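Local coordinates for putative transcriptional regulator protein, LacI family (Rhizobium etli, PDB 3MIZ) that probably binds cis-regulatory DNA as a transcription factor, most likely a repressor of the LacI family, at residues R155-E159 with F160-E164. Sequence-based numbering, arbitrary orientation.
Sequences RTTSE and FGLTE
L162 lays CB and CD1 against T157 OG1 just past the end of helix 144-160, the two side chains crossing at about a right angle. The packing is tight here: T157 OG1 lies 3.0 Å from L162 CB and 3.4 Å from L162 CD1. With OG1 anti to the backbone N (chi1 176°), the T157 hydroxyl is turned against the leucine, where it is buried without a polar partner. T157 also rests on L167 of the following strand, and L162 on R132. The last helical turn is closed by two bent backbone hydrogen bonds, F160 N to T156 O and G161 N to T157 O, both 3.1 Å. G161, at the C' position just past the helix, takes a positive phi (136°) and leads into the loop before strand 167-174, an alpha-to-beta connection in the periplasmic binding protein-like fold. F160 adds its CB, 3.5 Å from T156 O, while its side chain touches L127 of helix 115-127 and R132. The solvent side, with S158, E159 and F160 exposed, is looser: E159 runs out extended beyond CG, only the base of its side chain coming near F160 N, and S158 OG stays 4.1 Å from L162 O, weakly hydrogen-bonded instead to R154 O.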
loop_
_atom_site.group_PDB
_atom_site.type_symbol
_atom_site.label_atom_id
_atom_site.label_comp_id
_atom_site.label_asym_id
_atom_site.label_seq_id
_atom_site.Cartn_x
_atom_site.Cartn_y
_atom_site.Cartn_z
ATOM N N ARG A 155 16.162 -25.542 -5.251
ATOM C CA ARG A 155 17.512 -25.891 -5.689
ATOM C C ARG A 155 18.622 -25.469 -4.728
ATOM O O ARG A 155 19.598 -26.198 -4.557
ATOM C CB ARG A 155 17.831 -25.311 -7.067
ATOM C CG ARG A 155 19.235 -25.716 -7.547
ATOM C CD ARG A 155 19.616 -25.073 -8.865
ATOM N NE ARG A 155 21.022 -25.292 -9.212
ATOM C CZ ARG A 155 21.565 -26.473 -9.500
ATOM N NH1 ARG A 155 20.829 -27.579 -9.485
ATOM N NH2 ARG A 155 22.848 -26.548 -9.822
ATOM N N THR A 156 18.491 -24.300 -4.112
ATOM C CA THR A 156 19.529 -23.844 -3.196
ATOM C C THR A 156 19.661 -24.812 -2.038
ATOM O O THR A 156 20.774 -25.137 -1.611
ATOM C CB THR A 156 19.233 -22.439 -2.660
ATOM O OG1 THR A 156 17.958 -22.430 -2.009
ATOM C CG2 THR A 156 19.239 -21.435 -3.801
ATOM N N THR A 157 18.524 -25.279 -1.533
ATOM C CA THR A 157 18.542 -26.225 -0.432
ATOM C C THR A 157 19.108 -27.566 -0.895
ATOM O O THR A 157 19.789 -28.249 -0.133
ATOM C CB THR A 157 17.131 -26.430 0.172
ATOM O OG1 THR A 157 17.190 -27.438 1.187
ATOM C CG2 THR A 157 16.134 -26.848 -0.887
ATOM N N SER A 158 18.839 -27.950 -2.141
ATOM C CA SER A 158 19.366 -29.218 -2.650
ATOM C C SER A 158 20.864 -29.112 -2.915
ATOM O O SER A 158 21.621 -30.034 -2.618
ATOM C CB SER A 158 18.642 -29.640 -3.933
ATOM O OG SER A 158 17.419 -30.300 -3.637
ATOM N N GLU A 159 21.284 -27.980 -3.469
ATOM C CA GLU A 159 22.690 -27.738 -3.773
ATOM C C GLU A 159 23.514 -27.756 -2.481
ATOM O O GLU A 159 24.702 -28.099 -2.485
ATOM C CB GLU A 159 22.837 -26.381 -4.476
ATOM C CG GLU A 159 24.259 -25.998 -4.859
ATOM C CD GLU A 159 24.329 -24.646 -5.564
ATOM O OE1 GLU A 159 23.884 -23.637 -4.972
ATOM O OE2 GLU A 159 24.831 -24.593 -6.710
ATOM N N PHE A 160 22.873 -27.388 -1.375
ATOM C CA PHE A 160 23.543 -27.369 -0.077
ATOM C C PHE A 160 23.608 -28.774 0.505
ATOM O O PHE A 160 24.581 -29.136 1.167
ATOM C CB PHE A 160 22.800 -26.459 0.905
ATOM C CG PHE A 160 23.455 -26.369 2.258
ATOM C CD1 PHE A 160 24.583 -25.580 2.448
ATOM C CD2 PHE A 160 22.959 -27.092 3.334
ATOM C CE1 PHE A 160 25.207 -25.510 3.697
ATOM C CE2 PHE A 160 23.573 -27.032 4.586
ATOM C CZ PHE A 160 24.698 -26.240 4.767
ATOM N N GLY A 161 22.565 -29.565 0.272
ATOM C CA GLY A 161 22.574 -30.919 0.790
ATOM C C GLY A 161 21.279 -31.368 1.427
ATOM O O GLY A 161 21.045 -32.566 1.556
ATOM N N LEU A 162 20.436 -30.422 1.829
ATOM C CA LEU A 162 19.166 -30.777 2.451
ATOM C C LEU A 162 18.285 -31.520 1.460
ATOM O O LEU A 162 18.407 -31.338 0.250
ATOM C CB LEU A 162 18.433 -29.528 2.944
ATOM C CG LEU A 162 19.143 -28.650 3.979
ATOM C CD1 LEU A 162 18.207 -27.533 4.411
ATOM C CD2 LEU A 162 19.562 -29.490 5.182
ATOM N N THR A 163 17.393 -32.353 1.981
ATOM C CA THR A 163 16.491 -33.116 1.132
ATOM C C THR A 163 15.076 -32.600 1.313
ATOM O O THR A 163 14.764 -31.962 2.318
ATOM C CB THR A 163 16.499 -34.614 1.492
ATOM O OG1 THR A 163 15.832 -34.806 2.748
ATOM C CG2 THR A 163 17.929 -35.130 1.596
ATOM N N GLU A 164 14.220 -32.889 0.341
ATOM C CA GLU A 164 12.835 -32.454 0.399
ATOM C C GLU A 164 12.239 -32.826 1.755
ATOM O O GLU A 164 11.303 -32.185 2.235
ATOM C CB GLU A 164 12.032 -33.114 -0.727
ATOM C CG GLU A 164 10.751 -32.379 -1.096
ATOM C CD GLU A 164 11.021 -30.976 -1.614
ATOM O OE1 GLU A 164 11.409 -30.103 -0.809
ATOM O OE2 GLU A 164 10.858 -30.751 -2.831
#